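Local structure of acyl-CoA synthetase (AMP-forming)/AMP-acid ligase II-like protein (Dyadobacter fermentans, 4GS5) at residues A[267-272]-A[314-319]; A[294-299]-A[324-329]. The protein probably activates medium-chain fatty acids as AMP-forming coenzyme A ligases of its family do, although its own substrate is not established. All blocks are in the same frame, centred on the assembly; numbering follows the deposited sequence.

Both contacts lie in the small C-terminal part of the chain, a three-stranded sheet carrying helices 262-276 and 306-319; this matches the compact C-terminal domain of ANL enzymes. Contact 1 packs the two helices against each other, and contact 2 joins strand 295-301 to the segment leading into strand 329-332. Their centres are about 12 Å apart. Helix 306-319 connects the two strands in sequence, a beta-alpha-beta crossover, so the contacts share one core: Ile269 CD1 meets Pro326 CG at 3.8 Å, Ile316 CD1 meets Leu298 CD2 at 4.0 Å, and Ile316 CG2 lies 3.3 Å from Asn325 OD1. An ethanediol, probably from the crystallisation liquor, lies beside Glu324 of contact 2.

Contact 1 (A[267-272]-A[314-319]); sequences QRIAAV and AEIRSR
Val272 turns CG1 opposite its backbone N (chi1 168°), which points this methyl at Glu315 and Ile316 and leaves CG2 to meet Arg319 CD; Arg319 sets CG likewise (chi1 -170°) and thereby reaches over toward helix 262-276. This is a helix-helix packing on one side of the small C-terminal sheet: helices 262-276 and 306-319 cross at 132° between their N-to-C directions, nearer antiparallel than parallel, the axes of these short segments 9.8 Å apart at closest. Val272 is the buried apolar centre of the contact. Val272 and Glu315 lie antiparallel alongside each other, both valine methyls on the glutamate CG; the distance from Val272 CG1 to Glu315 CG, 3.2 Å, is tight for two carbons. CG1 also reaches Ile316 CG1 at 4.0 Å, while Val272 CG2 lies 3.8 Å from Arg319 CD. An alanine in place of Val272 is likely to open a gap beside Glu315 CG and Arg319 CD, leaving both chains freer to shift. Deeper toward the sheet, Ile316 CD1 rests 4.0 Å from Ile269 CG1, the two chains crossing at a slant, and Phe282 and Cys284 of strand 282-289 underlie Ile269. On the exposed side Arg319, stretched out from CG to NE, reaches over residues 268-272 of helix 262-276. Its NE comes to 3.2 Å from Arg268 O, but at an angle too poor for a hydrogen bond. The two arginine side chains stay apart, with Arg268 NH1 5.0 Å from Arg319 NH2. One face of the Arg319 guanidinium is covered near its rim by the methyl of Ala271, whose CB sits 3.7 Å from Arg319 CZ.

Contact 2 (A[294-299]-A[324-329]); sequences QKLVLV and ENPKHI. With EDO (1,2-ethanediol), chain Y.
A parallel strand pairing begins here at the edge of the three-stranded C-terminal sheet, where the loop after helix 306-319 straightens into strand 329-332 beside the central strand 295-301. Two main-chain bonds fasten it. Lys327 N donates to Leu296 O at 2.9 Å, almost straight at 178°. Leu298 N gives its hydrogen to His328 O, also at 2.9 Å; the main chain of Leu298 bonds on to that of Tyr330, continuing the pairing. Ile329 CA adds a CH...O contact to Leu298 O at 3.3 Å. Pro326 lays its ring on the strand, CB 3.8 Å from Leu298 CB, and Leu296 CD2 packs against the main chain of the loop, 3.3 Å from Glu324 O. Leu298 and Ile329 run alongside each other on one face of the sheet, Leu298 CD2 4.0 Å from Ile329 CG1. Outside, Lys295 and Lys327 cross through their methylenes, Lys295 CD lying 3.5 Å from Lys327 CB, and Lys327 NZ turns away to Thr322 O. Main-chain bonds thus set the register, which probably depends little on polar side-chain groups: across the contact even the lysines only pack through carbon.

Contact 1 (A[267-272]-A[314-319])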
# COMPACT_ATOMS: atom_id res chain seq x y z
N GLN A 267 6.26 -12.56 -19.37
CA GLN A 267 7.46 -13.20 -18.81
C GLN A 267 7.49 -14.67 -19.17
O GLN A 267 8.54 -15.22 -19.49
CB GLN A 267 7.54 -13.04 -17.28
CG GLN A 267 7.57 -11.60 -16.77
CD GLN A 267 7.65 -11.50 -15.25
OE1 GLN A 267 7.62 -12.51 -14.54
NE2 GLN A 267 7.77 -10.27 -14.74
N ARG A 268 6.33 -15.32 -19.12
CA ARG A 268 6.21 -16.73 -19.52
C ARG A 268 6.51 -16.98 -20.99
O ARG A 268 7.18 -17.95 -21.35
CB ARG A 268 4.82 -17.26 -19.16
CG ARG A 268 4.68 -17.55 -17.68
CD ARG A 268 3.25 -17.84 -17.25
NE ARG A 268 3.14 -17.82 -15.79
CZ ARG A 268 3.50 -18.82 -15.00
NH1 ARG A 268 3.99 -19.94 -15.53
NH2 ARG A 268 3.37 -18.71 -13.68
N ILE A 269 6.02 -16.10 -21.86
CA ILE A 269 6.35 -16.19 -23.28
C ILE A 269 7.82 -15.85 -23.56
O ILE A 269 8.43 -16.42 -24.46
CB ILE A 269 5.43 -15.28 -24.10
CG1 ILE A 269 4.05 -15.93 -24.19
CG2 ILE A 269 6.00 -15.04 -25.48
CD1 ILE A 269 2.96 -14.99 -24.60
N ALA A 270 8.37 -14.92 -22.79
CA ALA A 270 9.78 -14.55 -22.95
C ALA A 270 10.69 -15.75 -22.79
O ALA A 270 11.65 -15.91 -23.55
CB ALA A 270 10.16 -13.45 -21.96
N ALA A 271 10.42 -16.60 -21.80
CA ALA A 271 11.22 -17.81 -21.60
C ALA A 271 11.15 -18.71 -22.84
O ALA A 271 12.12 -19.40 -23.17
CB ALA A 271 10.78 -18.57 -20.35
N VAL A 272 10.01 -18.70 -23.53
CA VAL A 272 9.87 -19.46 -24.76
C VAL A 272 10.73 -18.86 -25.88
O VAL A 272 11.48 -19.58 -26.53
CB VAL A 272 8.41 -19.55 -25.21
CG1 VAL A 272 8.33 -20.08 -26.64
CG2 VAL A 272 7.62 -20.42 -24.25
N ALA A 314 3.59 -23.85 -30.85
CA ALA A 314 3.51 -25.12 -30.13
C ALA A 314 4.16 -25.06 -28.75
O ALA A 314 3.61 -25.55 -27.76
CB ALA A 314 4.11 -26.26 -30.97
N GLU A 315 5.35 -24.47 -28.67
CA GLU A 315 6.07 -24.36 -27.40
C GLU A 315 5.27 -23.54 -26.38
O GLU A 315 5.23 -23.89 -25.20
CB GLU A 315 7.47 -23.76 -27.61
CG GLU A 315 8.14 -23.26 -26.33
CD GLU A 315 8.74 -24.36 -25.48
OE1 GLU A 315 8.45 -25.55 -25.74
OE2 GLU A 315 9.51 -24.03 -24.54
N ILE A 316 4.63 -22.47 -26.84
CA ILE A 316 3.82 -21.62 -25.97
C ILE A 316 2.65 -22.42 -25.42
O ILE A 316 2.38 -22.42 -24.22
CB ILE A 316 3.30 -20.37 -26.71
CG1 ILE A 316 4.44 -19.38 -26.93
CG2 ILE A 316 2.21 -19.68 -25.90
CD1 ILE A 316 4.01 -18.06 -27.56
N ARG A 317 1.97 -23.13 -26.32
CA ARG A 317 0.80 -23.91 -25.95
C ARG A 317 1.12 -25.03 -24.95
O ARG A 317 0.23 -25.49 -24.22
CB ARG A 317 0.14 -24.48 -27.22
CG ARG A 317 -1.19 -25.17 -26.99
CD ARG A 317 -1.96 -25.28 -28.31
NE ARG A 317 -3.00 -26.30 -28.25
CZ ARG A 317 -3.81 -26.59 -29.27
NH1 ARG A 317 -3.70 -25.93 -30.41
NH2 ARG A 317 -4.73 -27.55 -29.13
N SER A 318 2.38 -25.45 -24.89
CA SER A 318 2.80 -26.51 -23.98
C SER A 318 3.17 -25.99 -22.59
O SER A 318 3.32 -26.77 -21.64
CB SER A 318 4.00 -27.27 -24.56
OG SER A 318 3.62 -28.01 -25.71
N ARG A 319 3.32 -24.67 -22.49
CA ARG A 319 3.79 -24.04 -21.27
C ARG A 319 2.67 -23.37 -20.46
O ARG A 319 2.84 -23.04 -19.28
CB ARG A 319 4.88 -23.02 -21.60
CG ARG A 319 5.62 -22.47 -20.39
CD ARG A 319 6.50 -21.28 -20.75
NE ARG A 319 6.95 -20.55 -19.56
CZ ARG A 319 8.10 -20.78 -18.94
NH1 ARG A 319 8.93 -21.72 -19.40
NH2 ARG A 319 8.42 -20.07 -17.87

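Contact 2 (A[294-299]-A[324-329])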
# COMPACT_ATOMS: atom_id res chain seq x y z
N GLN A 294 -12.45 -9.97 -23.32
CA GLN A 294 -11.15 -9.56 -23.81
C GLN A 294 -10.36 -10.81 -24.22
O GLN A 294 -10.29 -11.79 -23.48
CB GLN A 294 -10.42 -8.77 -22.73
CG GLN A 294 -11.19 -7.53 -22.29
CD GLN A 294 -10.49 -6.78 -21.17
OE1 GLN A 294 -10.48 -7.22 -20.02
NE2 GLN A 294 -9.88 -5.64 -21.50
N LYS A 295 -9.80 -10.78 -25.43
CA LYS A 295 -9.09 -11.91 -25.99
C LYS A 295 -7.59 -11.60 -26.00
O LYS A 295 -7.15 -10.63 -26.62
CB LYS A 295 -9.55 -12.17 -27.42
CG LYS A 295 -8.93 -13.42 -28.06
CD LYS A 295 -8.89 -13.36 -29.60
CE LYS A 295 -10.24 -13.06 -30.20
NZ LYS A 295 -10.20 -13.10 -31.70
N LEU A 296 -6.82 -12.44 -25.32
CA LEU A 296 -5.38 -12.26 -25.24
C LEU A 296 -4.81 -12.51 -26.63
O LEU A 296 -5.19 -13.48 -27.29
CB LEU A 296 -4.78 -13.27 -24.25
CG LEU A 296 -3.26 -13.20 -24.05
CD1 LEU A 296 -2.87 -11.96 -23.28
CD2 LEU A 296 -2.78 -14.44 -23.31
N VAL A 297 -3.90 -11.64 -27.07
CA VAL A 297 -3.21 -11.85 -28.33
C VAL A 297 -1.71 -11.61 -28.18
O VAL A 297 -1.27 -11.10 -27.15
CB VAL A 297 -3.76 -10.93 -29.42
CG1 VAL A 297 -5.24 -11.23 -29.63
CG2 VAL A 297 -3.54 -9.45 -29.03
N LEU A 298 -0.95 -11.98 -29.19
CA LEU A 298 0.49 -11.77 -29.18
C LEU A 298 0.92 -10.93 -30.38
O LEU A 298 0.52 -11.19 -31.52
CB LEU A 298 1.22 -13.12 -29.17
CG LEU A 298 2.74 -13.12 -29.22
CD1 LEU A 298 3.33 -12.39 -28.01
CD2 LEU A 298 3.24 -14.55 -29.29
N VAL A 299 1.74 -9.91 -30.12
CA VAL A 299 2.24 -9.03 -31.18
C VAL A 299 3.76 -9.15 -31.27
O VAL A 299 4.47 -9.00 -30.27
CB VAL A 299 1.89 -7.56 -30.90
CG1 VAL A 299 2.27 -6.71 -32.10
CG2 VAL A 299 0.42 -7.41 -30.56
N GLU A 324 -4.98 -19.32 -21.08
CA GLU A 324 -4.00 -18.22 -20.99
C GLU A 324 -3.03 -18.15 -22.18
O GLU A 324 -2.01 -17.44 -22.14
CB GLU A 324 -3.24 -18.30 -19.65
CG GLU A 324 -4.21 -18.21 -18.48
CD GLU A 324 -3.56 -18.27 -17.13
OE1 GLU A 324 -2.34 -18.01 -17.02
OE2 GLU A 324 -4.29 -18.57 -16.16
N ASN A 325 -3.37 -18.88 -23.23
CA ASN A 325 -2.62 -18.94 -24.48
C ASN A 325 -3.12 -17.83 -25.42
O ASN A 325 -4.32 -17.70 -25.65
CB ASN A 325 -2.90 -20.32 -25.10
CG ASN A 325 -2.01 -20.63 -26.28
OD1 ASN A 325 -1.02 -19.96 -26.51
ND2 ASN A 325 -2.38 -21.66 -27.04
N PRO A 326 -2.20 -17.01 -25.97
CA PRO A 326 -2.61 -15.99 -26.95
C PRO A 326 -3.42 -16.62 -28.08
O PRO A 326 -3.00 -17.64 -28.62
CB PRO A 326 -1.27 -15.48 -27.50
CG PRO A 326 -0.29 -15.71 -26.36
CD PRO A 326 -0.75 -16.96 -25.66
N LYS A 327 -4.55 -16.02 -28.45
CA LYS A 327 -5.48 -16.64 -29.41
C LYS A 327 -5.18 -16.24 -30.84
O LYS A 327 -5.81 -16.71 -31.79
CB LYS A 327 -6.93 -16.27 -29.08
CG LYS A 327 -7.34 -16.61 -27.66
CD LYS A 327 -7.46 -18.10 -27.46
CE LYS A 327 -7.76 -18.43 -26.00
NZ LYS A 327 -7.90 -19.90 -25.82
N HIS A 328 -4.22 -15.34 -31.00
CA HIS A 328 -3.80 -14.91 -32.32
C HIS A 328 -2.42 -14.30 -32.20
O HIS A 328 -2.07 -13.72 -31.17
CB HIS A 328 -4.78 -13.89 -32.88
CG HIS A 328 -4.60 -13.61 -34.34
ND1 HIS A 328 -3.91 -12.52 -34.81
CD2 HIS A 328 -4.99 -14.31 -35.43
CE1 HIS A 328 -3.90 -12.54 -36.13
NE2 HIS A 328 -4.54 -13.62 -36.53
N ILE A 329 -1.62 -14.44 -33.25
CA ILE A 329 -0.32 -13.81 -33.29
C ILE A 329 -0.32 -12.80 -34.43
O ILE A 329 -0.53 -13.17 -35.58
CB ILE A 329 0.82 -14.83 -33.46
CG1 ILE A 329 0.83 -15.80 -32.27
CG2 ILE A 329 2.17 -14.12 -33.61
CD1 ILE A 329 1.92 -16.84 -32.34
C1 EDO Y . -5.22 -18.74 -13.00
O1 EDO Y . -6.40 -18.15 -12.45
C2 EDO Y . -4.26 -17.67 -13.47
O2 EDO Y . -2.98 -18.27 -13.71